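Long-range contacts in antifreeze protein (Marinomonas primoryensis, PDB 3P4G), which binds ice through anchored clathrate waters, as a calcium-dependent, right-handed beta-helical antifreeze protein: residues S47-V52 with E66-A71; V124-N129 with I143-D148; L153-G158 with V172-D177; D278-K283 with N298-F303. All coordinates share one frame; numbering follows the deposited sequence. Where two conformers were deposited one is given.

Overall arrangement
The four contacts follow one another along a right-handed, calcium-binding beta-helix. Contact 1 lies toward its N-terminal end and contact 4 toward its C-terminal end, on opposite sides of the chain's centre, with their centres about 56 Å apart. Contacts 2 and 3 occupy the middle, centre to centre about 16 Å. They join neighbouring coils on two different walls and touch inside, where I145 and I143 meet L153. Calcium is bound in three of the four: contact 3 spans three consecutive ions, D278 of contact 4 bridges two, and V52 of contact 1 binds another. Contact 2 instead carries a magnesium ion on D148. Contact 3 alone brings together two threonines of the row that probably faces ice.

Contact 1. Residues S47-V52 with E66-A71; sequences SATLNV and EDVLVA. With CA (calcium ion), chain E.
With chi1 at -52°, the hydroxyl of S47 sits beside its own backbone N and meets E66, whose side chain departs anti to its carbonyl carbon (chi1 -68°) and runs on extended, delivering a carboxylate oxygen to the serine. S47 OG donates to E66 OE1 over 2.7 Å, although the hydroxyl crowds another atom in the model and its exact place is doubtful. Further along, V68 spreads its two methyls against the backbone of the other segment: CG2 lies 3.6 Å from S47 C, while CG1 comes 4.1 Å from T49 N. A second apolar touch follows where the side chains of V70 and T49 cross, CG1 of the valine 3.7 Å from CG2 of the threonine. Segment 66-71 belongs to the connection between strands 58-61 and 77-78 of the beta-helix, and an inverse gamma turn centred on D67 separates E66 from V68. Segment 47-52 continues into strand 50-51 and ends at a calcium ion, which V52 O binds together with D34, S36, N38, A54 and D57. An alanine in place of E66 takes the carboxylate away, and S47 OG would probably be left without this acceptor and freer to turn. The backbone of E66 is also hydrogen-bonded to V46; across this small surface contact itself, the chemistry implies methyl packing beside one polar pair of uncertain geometry.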
loop_
_atom_site.group_PDB
_atom_site.type_symbol
_atom_site.label_atom_id
_atom_site.label_comp_id
_atom_site.label_asym_id
_atom_site.label_seq_id
_atom_site.Cartn_x
_atom_site.Cartn_y
_atom_site.Cartn_z
ATOM N N SER A 47 -25.568 2.427 -17.421
ATOM C CA SER A 47 -26.559 1.578 -16.783
ATOM C C SER A 47 -26.709 0.265 -17.491
ATOM O O SER A 47 -27.684 -0.435 -17.238
ATOM C CB SER A 47 -27.922 2.277 -16.743
ATOM O OG SER A 47 -27.788 3.560 -16.170
ATOM N N ALA A 48 -25.753 -0.081 -18.359
ATOM C CA ALA A 48 -25.681 -1.462 -18.906
ATOM C C ALA A 48 -24.225 -1.831 -19.061
ATOM O O ALA A 48 -23.343 -0.992 -18.919
ATOM C CB ALA A 48 -26.369 -1.570 -20.269
ATOM N N THR A 49 -23.974 -3.090 -19.381
ATOM C CA THR A 49 -22.608 -3.508 -19.593
ATOM C C THR A 49 -22.026 -2.739 -20.803
ATOM O O THR A 49 -22.722 -2.449 -21.789
ATOM C CB THR A 49 -22.474 -5.037 -19.789
ATOM O OG1 THR A 49 -23.294 -5.443 -20.881
ATOM C CG2 THR A 49 -22.908 -5.768 -18.518
ATOM N N LEU A 50 -20.747 -2.407 -20.689
ATOM C CA LEU A 50 -20.027 -1.652 -21.700
ATOM C C LEU A 50 -18.719 -2.409 -21.906
ATOM O O LEU A 50 -17.898 -2.528 -21.004
ATOM C CB LEU A 50 -19.778 -0.196 -21.224
ATOM C CG LEU A 50 -19.436 0.847 -22.293
ATOM C CD1 LEU A 50 -19.582 2.264 -21.697
ATOM C CD2 LEU A 50 -18.018 0.600 -22.809
ATOM N N ASN A 51 -18.535 -2.923 -23.104
ATOM C CA ASN A 51 -17.358 -3.715 -23.421
ATOM C C ASN A 51 -16.751 -3.251 -24.752
ATOM O O ASN A 51 -17.293 -3.509 -25.833
ATOM C CB ASN A 51 -17.782 -5.195 -23.484
ATOM C CG ASN A 51 -16.582 -6.190 -23.660
ATOM O OD1 ASN A 51 -15.454 -5.814 -23.961
ATOM N ND2 ASN A 51 -16.875 -7.481 -23.518
ATOM N N VAL A 52 -15.602 -2.594 -24.664
ATOM C CA VAL A 52 -15.012 -2.057 -25.880
ATOM C C VAL A 52 -14.077 -3.036 -26.590
ATOM O O VAL A 52 -13.550 -2.720 -27.674
ATOM C CB VAL A 52 -14.366 -0.648 -25.637
ATOM C CG1 VAL A 52 -15.475 0.452 -25.536
ATOM C CG2 VAL A 52 -13.504 -0.620 -24.378
ATOM N N GLU A 66 -22.720 2.344 -12.981
ATOM C CA GLU A 66 -23.728 1.873 -12.036
ATOM C C GLU A 66 -23.579 0.377 -11.674
ATOM O O GLU A 66 -22.894 -0.388 -12.365
ATOM C CB GLU A 66 -25.115 2.187 -12.558
ATOM C CG GLU A 66 -25.418 3.697 -12.571
ATOM C CD GLU A 66 -26.808 4.008 -13.080
ATOM O OE1 GLU A 66 -27.552 3.086 -13.501
ATOM O OE2 GLU A 66 -27.170 5.193 -13.037
ATOM N N ASP A 67 -24.221 -0.010 -10.564
ATOM C CA ASP A 67 -24.308 -1.394 -10.110
ATOM C C ASP A 67 -25.261 -2.210 -11.005
ATOM O O ASP A 67 -26.346 -2.623 -10.574
ATOM C CB ASP A 67 -24.818 -1.400 -8.662
ATOM C CG ASP A 67 -24.644 -2.747 -7.955
ATOM O OD1 ASP A 67 -24.099 -3.708 -8.537
ATOM O OD2 ASP A 67 -25.084 -2.829 -6.788
ATOM N N VAL A 68 -24.848 -2.419 -12.258
ATOM C CA VAL A 68 -25.606 -3.207 -13.234
ATOM C C VAL A 68 -25.645 -4.683 -12.825
ATOM O O VAL A 68 -24.620 -5.244 -12.499
ATOM C CB VAL A 68 -24.957 -3.047 -14.640
ATOM C CG1 VAL A 68 -25.719 -3.841 -15.702
ATOM C CG2 VAL A 68 -24.924 -1.547 -14.992
ATOM N N LEU A 69 -26.834 -5.289 -12.831
ATOM C CA LEU A 69 -26.953 -6.689 -12.453
ATOM C C LEU A 69 -26.178 -7.562 -13.432
ATOM O O LEU A 69 -26.520 -7.613 -14.609
ATOM C CB LEU A 69 -28.428 -7.128 -12.381
ATOM C CG LEU A 69 -28.582 -8.606 -11.976
ATOM C CD1 LEU A 69 -28.079 -8.838 -10.531
ATOM C CD2 LEU A 69 -30.032 -9.034 -12.158
ATOM N N VAL A 70 -25.121 -8.206 -12.931
ATOM C CA VAL A 70 -24.343 -9.216 -13.673
ATOM C C VAL A 70 -24.045 -10.405 -12.751
ATOM O O VAL A 70 -24.220 -10.307 -11.519
ATOM C CB VAL A 70 -23.048 -8.642 -14.297
ATOM C CG1 VAL A 70 -23.404 -7.568 -15.324
ATOM C CG2 VAL A 70 -22.099 -8.063 -13.219
ATOM N N ALA A 71 -23.673 -11.553 -13.331
ATOM C CA ALA A 71 -23.300 -12.711 -12.509
ATOM C C ALA A 71 -22.093 -12.377 -11.613
ATOM O O ALA A 71 -21.388 -11.399 -11.826
ATOM C CB ALA A 71 -22.981 -13.915 -13.401
HETATM CA CA CA E . -12.480 -1.844 -29.481
#

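Contact 2. Residues V124-N129 with I143-D148; sequences VYIGGN and IQIGGD. With MG (magnesium ion), chain S.
V124-N129 and I143-D148 are equivalent parts of successive coils of the beta-helix, joined as parallel strands whose axes run 4.8 Å apart. The tight part is the backbone ladder and the inner face. Q144 N donates to V124 O, and I126 N to Q144 O. G146 N then reaches I126 O at 2.7 Å, arriving nearly in line with the carbonyl. Inside, I126 and I145 point the same way and meet through their CD1 methyls at 3.8 Å, while V124 and I126 also pack on L134. Past the strands the chains turn through glycines: G147 N still bonds to G128 O, but from well above the carbonyl plane, and a side chain on G146 would collide with G127 O.

The outer face is more accessible to solvent. Y125 (CG anti to the backbone N, chi1 175°) and Q144 (chi1 -180°), both partly exposed, leave the sheet side by side and are joined by one oblique amide-ring contact rather than a hydrogen bond, Q144 NE2 lying 3.2 Å from Y125 CE1 with the two planes 48° apart. The ring also stacks with Y106 of the preceding coil. At the turn end the carboxylate of D148 binds a hydrated magnesium ion: OD2 coordinates it at 2.0 Å, while OD1 accepts from D167 N. Five waters complete the magnesium shell, and one of them donates a hydrogen bond back to D148 OD1.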
loop_
_atom_site.group_PDB
_atom_site.type_symbol
_atom_site.label_atom_id
_atom_site.label_comp_id
_atom_site.label_asym_id
_atom_site.label_seq_id
_atom_site.Cartn_x
_atom_site.Cartn_y
_atom_site.Cartn_z
ATOM N N VAL A 124 -3.544 3.209 -12.384
ATOM C CA VAL A 124 -4.921 3.364 -11.830
ATOM C C VAL A 124 -4.918 4.556 -10.883
ATOM O O VAL A 124 -4.093 4.592 -9.944
ATOM C CB VAL A 124 -5.393 2.082 -11.086
ATOM C CG1 VAL A 124 -6.855 2.216 -10.532
ATOM C CG2 VAL A 124 -5.338 0.884 -12.000
ATOM N N TYR A 125 -5.825 5.517 -11.108
ATOM C CA TYR A 125 -6.002 6.643 -10.219
ATOM C C TYR A 125 -7.485 6.618 -9.813
ATOM O O TYR A 125 -8.392 6.519 -10.701
ATOM C CB TYR A 125 -5.731 7.948 -10.969
ATOM C CG TYR A 125 -5.997 9.217 -10.197
ATOM C CD1 TYR A 125 -4.941 9.960 -9.661
ATOM C CD2 TYR A 125 -7.314 9.704 -10.006
ATOM C CE1 TYR A 125 -5.176 11.110 -8.939
ATOM C CE2 TYR A 125 -7.546 10.857 -9.298
ATOM C CZ TYR A 125 -6.463 11.552 -8.749
ATOM O OH TYR A 125 -6.666 12.731 -8.073
ATOM N N ILE A 126 -7.707 6.657 -8.497
ATOM C CA ILE A 126 -9.039 6.739 -7.895
ATOM C C ILE A 126 -8.959 7.966 -6.966
ATOM O O ILE A 126 -8.166 7.990 -5.993
ATOM C CB ILE A 126 -9.393 5.488 -7.141
ATOM C CG1 ILE A 126 -9.726 4.378 -8.155
ATOM C CG2 ILE A 126 -10.616 5.702 -6.176
ATOM C CD1 ILE A 126 -9.599 2.907 -7.526
ATOM N N GLY A 127 -9.787 8.964 -7.248
ATOM C CA GLY A 127 -9.699 10.257 -6.518
ATOM C C GLY A 127 -10.328 10.164 -5.098
ATOM O O GLY A 127 -9.880 10.782 -4.105
ATOM N N GLY A 128 -11.322 9.303 -5.004
ATOM C CA GLY A 128 -12.074 9.128 -3.746
ATOM C C GLY A 128 -11.584 7.950 -2.913
ATOM O O GLY A 128 -10.392 7.612 -2.901
ATOM N N ASN A 129 -12.531 7.333 -2.193
ATOM C CA ASN A 129 -12.222 6.140 -1.393
ATOM C C ASN A 129 -12.341 4.836 -2.135
ATOM O O ASN A 129 -13.208 4.677 -3.002
ATOM C CB ASN A 129 -13.207 6.070 -0.193
ATOM C CG ASN A 129 -13.115 7.315 0.712
ATOM O OD1 ASN A 129 -14.143 7.881 1.132
ATOM N ND2 ASN A 129 -11.910 7.737 0.998
ATOM N N ILE A 143 -0.664 2.526 -8.663
ATOM C CA ILE A 143 -2.006 2.710 -8.046
ATOM C C ILE A 143 -1.991 3.981 -7.158
ATOM O O ILE A 143 -1.120 4.134 -6.268
ATOM C CB ILE A 143 -2.461 1.493 -7.212
ATOM C CG1 ILE A 143 -2.418 0.188 -8.058
ATOM C CG2 ILE A 143 -3.857 1.697 -6.649
ATOM C CD1 ILE A 143 -1.185 -0.625 -7.771
ATOM N N GLN A 144 -2.934 4.889 -7.403
ATOM C CA GLN A 144 -3.046 6.042 -6.566
ATOM C C GLN A 144 -4.506 6.125 -6.096
ATOM O O GLN A 144 -5.445 6.065 -6.917
ATOM C CB GLN A 144 -2.728 7.288 -7.362
ATOM C CG GLN A 144 -2.827 8.530 -6.506
ATOM C CD GLN A 144 -2.078 9.744 -7.022
ATOM O OE1 GLN A 144 -0.963 9.644 -7.568
ATOM N NE2 GLN A 144 -2.696 10.924 -6.850
ATOM N N ILE A 145 -4.659 6.225 -4.784
ATOM C CA ILE A 145 -5.994 6.302 -4.126
ATOM C C ILE A 145 -5.973 7.579 -3.321
ATOM O O ILE A 145 -5.174 7.696 -2.374
ATOM C CB ILE A 145 -6.237 5.074 -3.158
ATOM C CG1 ILE A 145 -5.947 3.730 -3.799
ATOM C CG2 ILE A 145 -7.700 5.140 -2.487
ATOM C CD1 ILE A 145 -6.808 3.348 -5.053
ATOM N N GLY A 146 -6.849 8.530 -3.653
ATOM C CA GLY A 146 -6.837 9.842 -3.014
ATOM C C GLY A 146 -7.322 9.760 -1.577
ATOM O O GLY A 146 -6.796 10.458 -0.718
ATOM N N GLY A 147 -8.279 8.856 -1.340
ATOM C CA GLY A 147 -8.861 8.680 0.012
ATOM C C GLY A 147 -8.303 7.471 0.750
ATOM O O GLY A 147 -7.085 7.277 0.867
ATOM N N ASP A 148 -9.213 6.654 1.275
ATOM C CA ASP A 148 -8.865 5.512 2.107
ATOM C C ASP A 148 -8.884 4.248 1.277
ATOM O O ASP A 148 -9.581 4.188 0.248
ATOM C CB ASP A 148 -9.979 5.339 3.147
ATOM C CG ASP A 148 -10.085 6.500 4.095
ATOM O OD1 ASP A 148 -9.057 7.035 4.506
ATOM O OD2 ASP A 148 -11.219 6.859 4.503
HETATM MG MG MG S . -11.827 8.272 5.718
HETATM O O HOH W 1 -9.975 9.215 5.723
HETATM O O HOH W 2 -10.963 7.224 7.279
HETATM O O HOH W 3 -12.532 9.477 7.107
HETATM O O HOH W 4 -13.082 9.092 4.334
HETATM O O HOH W 5 -13.495 7.159 6.280
#

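Contact 3. Residues L153-G158 with V172-D177; sequences LNAGTG and VNMGTD. With CA (calcium ion), chain K; CA (calcium ion), chain L; CA (calcium ion), chain J.
Two stacked calcium-binding turns of the beta-helix, of a glycine- and aspartate-rich kind resembling RTX repeats, meet here. Their short parallel strands are paired by N173 N to L153 O and by A155 N to N173 O, the latter 2.9 Å long. Beyond them metal replaces the ladder: G156 O, G158 O, M174 O and T176 O converge on one calcium ion at 2.3–2.4 Å, and D160 and D179 complete its shell. G156 O and M174 O can therefore sit only 3.0 Å apart. A155 O and T157 O serve the preceding calcium, G175 O and D177 O the next. Toward the interior, the side chain of M174, bent at chi2 and chi3, brings CE within 3.6 Å of A155 CB. Outside, T157 and T176 stand side by side, T176 OG1 lying 3.4 Å from T157 CB; this regular row is probably part of the ice-binding surface. N173 OD1 accepts from G175 N two residues on, closing an Asx turn. D177 OD1 is gripped by two donors from opposite faces of its carboxylate: T176 OG1, and G158 N at 2.8 Å.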
loop_
_atom_site.group_PDB
_atom_site.type_symbol
_atom_site.label_atom_id
_atom_site.label_comp_id
_atom_site.label_asym_id
_atom_site.label_seq_id
_atom_site.Cartn_x
_atom_site.Cartn_y
_atom_site.Cartn_z
ATOM N N LEU A 153 -6.571 -4.701 -1.355
ATOM C CA LEU A 153 -5.875 -4.097 -2.480
ATOM C C LEU A 153 -4.665 -5.018 -2.743
ATOM O O LEU A 153 -3.740 -5.138 -1.926
ATOM C CB LEU A 153 -5.454 -2.653 -2.183
ATOM C CG LEU A 153 -4.967 -1.859 -3.410
ATOM C CD1 LEU A 153 -5.010 -0.338 -3.087
ATOM C CD2 LEU A 153 -3.550 -2.225 -3.905
ATOM N N ASN A 154 -4.692 -5.686 -3.887
ATOM C CA ASN A 154 -3.651 -6.606 -4.271
ATOM C C ASN A 154 -2.884 -6.039 -5.459
ATOM O O ASN A 154 -3.457 -5.918 -6.546
ATOM C CB ASN A 154 -4.314 -7.946 -4.603
ATOM C CG ASN A 154 -4.886 -8.608 -3.366
ATOM O OD1 ASN A 154 -4.238 -8.646 -2.329
ATOM N ND2 ASN A 154 -6.118 -9.091 -3.458
ATOM N N ALA A 155 -1.615 -5.660 -5.249
ATOM C CA ALA A 155 -0.814 -5.049 -6.315
ATOM C C ALA A 155 -0.222 -6.096 -7.300
ATOM O O ALA A 155 0.163 -5.760 -8.470
ATOM C CB ALA A 155 0.269 -4.171 -5.690
ATOM N N GLY A 156 -0.176 -7.339 -6.826
ATOM C CA GLY A 156 0.239 -8.546 -7.605
ATOM C C GLY A 156 1.729 -8.690 -7.789
ATOM O O GLY A 156 2.569 -7.983 -7.177
ATOM N N THR A 157 2.083 -9.565 -8.703
ATOM C CA THR A 157 3.433 -9.614 -9.154
ATOM C C THR A 157 3.760 -8.288 -9.815
ATOM O O THR A 157 2.873 -7.449 -10.115
ATOM C CB THR A 157 3.649 -10.775 -10.159
ATOM O OG1 THR A 157 3.007 -10.436 -11.403
ATOM C CG2 THR A 157 3.128 -12.138 -9.580
ATOM N N GLY A 158 5.059 -8.076 -9.991
ATOM C CA GLY A 158 5.563 -6.809 -10.532
ATOM C C GLY A 158 6.056 -5.814 -9.480
ATOM O O GLY A 158 5.667 -5.849 -8.312
ATOM N N VAL A 172 -3.771 -4.434 2.387
ATOM C CA VAL A 172 -2.926 -4.163 1.206
ATOM C C VAL A 172 -1.854 -5.261 1.117
ATOM O O VAL A 172 -1.136 -5.533 2.102
ATOM C CB VAL A 172 -2.240 -2.781 1.345
ATOM C CG1 VAL A 172 -1.162 -2.550 0.272
ATOM C CG2 VAL A 172 -3.261 -1.672 1.300
ATOM N N ASN A 173 -1.788 -5.909 -0.042
ATOM C CA ASN A 173 -0.779 -6.915 -0.302
ATOM C C ASN A 173 -0.070 -6.562 -1.591
ATOM O O ASN A 173 -0.655 -6.584 -2.671
ATOM C CB ASN A 173 -1.349 -8.278 -0.466
ATOM C CG ASN A 173 -0.286 -9.354 -0.228
ATOM O OD1 ASN A 173 0.831 -9.427 -0.889
ATOM N ND2 ASN A 173 -0.558 -10.135 0.816
ATOM N N MET A 174 1.192 -6.232 -1.458
ATOM C CA MET A 174 1.928 -5.767 -2.616
ATOM C C MET A 174 2.500 -6.862 -3.442
ATOM O O MET A 174 2.958 -6.608 -4.575
ATOM C CB MET A 174 3.018 -4.783 -2.167
ATOM C CG MET A 174 2.434 -3.520 -1.473
ATOM S SD MET A 174 1.256 -2.577 -2.490
ATOM C CE MET A 174 2.318 -1.937 -3.827
ATOM N N GLY A 175 2.475 -8.078 -2.920
ATOM C CA GLY A 175 2.831 -9.250 -3.728
ATOM C C GLY A 175 4.332 -9.316 -4.038
ATOM O O GLY A 175 5.168 -8.617 -3.412
ATOM N N THR A 176 4.683 -10.156 -4.978
ATOM C CA THR A 176 6.103 -10.384 -5.292
ATOM C C THR A 176 6.719 -9.107 -5.905
ATOM O O THR A 176 6.002 -8.122 -6.220
ATOM C CB THR A 176 6.317 -11.549 -6.267
ATOM O OG1 THR A 176 5.795 -11.192 -7.559
ATOM C CG2 THR A 176 5.644 -12.905 -5.725
ATOM N N ASP A 177 8.038 -9.164 -6.054
ATOM C CA ASP A 177 8.862 -8.048 -6.636
ATOM C C ASP A 177 8.956 -6.819 -5.713
ATOM O O ASP A 177 8.526 -6.861 -4.546
ATOM C CB ASP A 177 8.381 -7.760 -8.081
ATOM C CG ASP A 177 8.384 -9.022 -8.908
ATOM O OD1 ASP A 177 7.282 -9.527 -9.253
ATOM O OD2 ASP A 177 9.510 -9.548 -9.177
HETATM CA CA CA K . 4.269 -6.478 -6.502
HETATM CA CA CA L . 6.999 -7.092 -2.710
HETATM CA CA CA J . 1.403 -5.776 -10.373
#

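Contact 4. Residues D278-K283 with N298-F303; sequences DSIYLK and NRVANF. With CA (calcium ion), chain Q; CA (calcium ion), chain P.
F303 lays one face of its ring over the flank of I280, whose CB stands 3.8 Å from the ring centroid and only 17° off the normal, a CH-pi contact. The isoleucine fits the aromatic plate with its branch as well: CG2 rests 3.7 Å from F303 CG, so CB and CG2 together form the bump on which the ring lies. At the ring's rim the backbone closes in: D278 C lies 3.8 Å from F303 CD2, near the ring plane, and S279 O is 3.5 Å from F303 CE2. With CG1 anti to the backbone N (chi1 -172°), I280 extends its other arm away from the ring, and CD1 ends 3.7 Å from V300 CG1. That valine methyl faces the notch between I280 CD1 and, more distantly, L282 CD2 at 4.2 Å. Strand 279-282 belongs to the C-terminal end of the beta-helix, and helix 294-300 with the type I turn V300-F303 packs across it, consistent with a cap over the core; L254, V271 and I306 line the same interior. An alanine in place of F303 would probably open a gap over I280 CB and CG2 and beside D278 and S279. Polar links lie at the edge: F303 N bonds to V300 O across the turn, while D278 bridges two calcium ions through OD1 and OD2. A water on the calcium held by OD2 donates to N302 O at 2.8 Å.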
loop_
_atom_site.group_PDB
_atom_site.type_symbol
_atom_site.label_atom_id
_atom_site.label_comp_id
_atom_site.label_asym_id
_atom_site.label_seq_id
_atom_site.Cartn_x
_atom_site.Cartn_y
_atom_site.Cartn_z
ATOM N N ASP A 278 21.837 -7.439 14.902
ATOM C CA ASP A 278 20.803 -6.407 14.931
ATOM C C ASP A 278 21.235 -5.179 15.751
ATOM O O ASP A 278 21.865 -5.299 16.839
ATOM C CB ASP A 278 19.516 -7.012 15.464
ATOM C CG ASP A 278 19.041 -8.193 14.609
ATOM O OD1 ASP A 278 18.658 -7.991 13.429
ATOM O OD2 ASP A 278 19.089 -9.332 15.111
ATOM N N SER A 279 20.828 -4.005 15.239
ATOM C CA SER A 279 21.178 -2.689 15.779
ATOM C C SER A 279 19.962 -1.860 16.107
ATOM O O SER A 279 18.963 -1.880 15.376
ATOM C CB SER A 279 22.028 -1.869 14.768
ATOM O OG SER A 279 23.213 -2.566 14.374
ATOM N N ILE A 280 20.064 -1.138 17.203
ATOM C CA ILE A 280 18.965 -0.236 17.586
ATOM C C ILE A 280 19.568 1.108 17.951
ATOM O O ILE A 280 20.569 1.172 18.681
ATOM C CB ILE A 280 18.043 -0.825 18.706
ATOM C CG1 ILE A 280 16.805 0.075 18.917
ATOM C CG2 ILE A 280 18.774 -1.015 20.086
ATOM C CD1 ILE A 280 15.822 -0.438 19.972
ATOM N N TYR A 281 18.903 2.192 17.523
ATOM C CA TYR A 281 19.334 3.526 17.856
ATOM C C TYR A 281 18.189 4.169 18.631
ATOM O O TYR A 281 17.112 4.362 18.091
ATOM C CB TYR A 281 19.570 4.314 16.562
ATOM C CG TYR A 281 20.035 5.745 16.733
ATOM C CD1 TYR A 281 20.692 6.174 17.906
ATOM C CD2 TYR A 281 19.890 6.665 15.677
ATOM C CE1 TYR A 281 21.131 7.468 18.053
ATOM C CE2 TYR A 281 20.331 8.009 15.830
ATOM C CZ TYR A 281 20.957 8.382 17.011
ATOM O OH TYR A 281 21.396 9.698 17.190
ATOM N N LEU A 282 18.450 4.472 19.889
ATOM C CA LEU A 282 17.467 5.102 20.787
ATOM C C LEU A 282 17.776 6.586 20.814
ATOM O O LEU A 282 18.445 7.075 21.735
ATOM C CB LEU A 282 17.609 4.524 22.197
ATOM C CG LEU A 282 17.389 2.998 22.329
ATOM C CD1 LEU A 282 17.756 2.468 23.724
ATOM C CD2 LEU A 282 15.918 2.648 22.017
ATOM N N LYS A 283 17.289 7.308 19.812
ATOM C CA LYS A 283 17.698 8.716 19.647
ATOM C C LYS A 283 17.131 9.597 20.772
ATOM O O LYS A 283 17.687 10.660 21.091
ATOM C CB LYS A 283 17.193 9.203 18.300
ATOM C CG LYS A 283 17.578 10.630 17.889
ATOM C CD LYS A 283 17.390 10.758 16.357
ATOM C CE LYS A 283 18.334 11.814 15.798
ATOM N NZ LYS A 283 17.875 13.218 16.119
ATOM N N ASN A 298 16.012 -3.577 29.698
ATOM C CA ASN A 298 15.543 -4.958 29.541
ATOM C C ASN A 298 14.817 -5.153 28.196
ATOM O O ASN A 298 14.965 -6.182 27.561
ATOM C CB ASN A 298 14.617 -5.351 30.694
ATOM C CG ASN A 298 15.366 -5.491 32.039
ATOM O OD1 ASN A 298 16.603 -5.478 32.076
ATOM N ND2 ASN A 298 14.614 -5.617 33.142
ATOM N N ARG A 299 14.033 -4.152 27.793
ATOM C CA ARG A 299 13.255 -4.162 26.516
ATOM C C ARG A 299 14.182 -4.322 25.298
ATOM O O ARG A 299 13.815 -4.994 24.293
ATOM C CB ARG A 299 12.485 -2.811 26.460
ATOM C CG ARG A 299 11.810 -2.357 25.147
ATOM C CD ARG A 299 10.828 -1.144 25.391
ATOM N NE ARG A 299 10.003 -1.413 26.575
ATOM C CZ ARG A 299 9.965 -0.683 27.669
ATOM N NH1 ARG A 299 10.616 0.496 27.768
ATOM N NH2 ARG A 299 9.182 -1.085 28.670
ATOM N N VAL A 300 15.362 -3.694 25.389
ATOM C CA VAL A 300 16.269 -3.617 24.207
ATOM C C VAL A 300 17.481 -4.524 24.296
ATOM O O VAL A 300 18.296 -4.539 23.364
ATOM C CB VAL A 300 16.729 -2.142 23.878
ATOM C CG1 VAL A 300 15.496 -1.253 23.591
ATOM C CG2 VAL A 300 17.629 -1.574 25.006
ATOM N N ALA A 301 17.604 -5.239 25.415
ATOM C CA ALA A 301 18.758 -6.094 25.682
ATOM C C ALA A 301 19.003 -7.181 24.661
ATOM O O ALA A 301 20.145 -7.650 24.535
ATOM C CB ALA A 301 18.646 -6.714 27.056
ATOM N N ASN A 302 17.970 -7.576 23.920
ATOM C CA ASN A 302 18.130 -8.613 22.917
ATOM C C ASN A 302 18.956 -8.120 21.689
ATOM O O ASN A 302 19.524 -8.942 20.964
ATOM C CB ASN A 302 16.770 -9.175 22.514
ATOM C CG ASN A 302 15.896 -8.138 21.828
ATOM O OD1 ASN A 302 15.116 -7.386 22.486
ATOM N ND2 ASN A 302 16.059 -8.034 20.547
ATOM N N PHE A 303 19.087 -6.788 21.544
ATOM C CA PHE A 303 19.843 -6.214 20.412
ATOM C C PHE A 303 21.347 -6.344 20.602
ATOM O O PHE A 303 21.860 -6.058 21.685
ATOM C CB PHE A 303 19.487 -4.765 20.175
ATOM C CG PHE A 303 18.228 -4.602 19.383
ATOM C CD1 PHE A 303 16.979 -4.685 20.020
ATOM C CD2 PHE A 303 18.290 -4.383 17.980
ATOM C CE1 PHE A 303 15.771 -4.584 19.233
ATOM C CE2 PHE A 303 17.121 -4.263 17.200
ATOM C CZ PHE A 303 15.863 -4.356 17.829
HETATM CA CA CA Q . 19.950 -10.708 16.813
HETATM CA CA CA P . 17.431 -9.863 12.781
HETATM O O HOH W 6 18.545 -9.777 18.523
HETATM O O HOH W 7 20.280 -13.085 17.428
#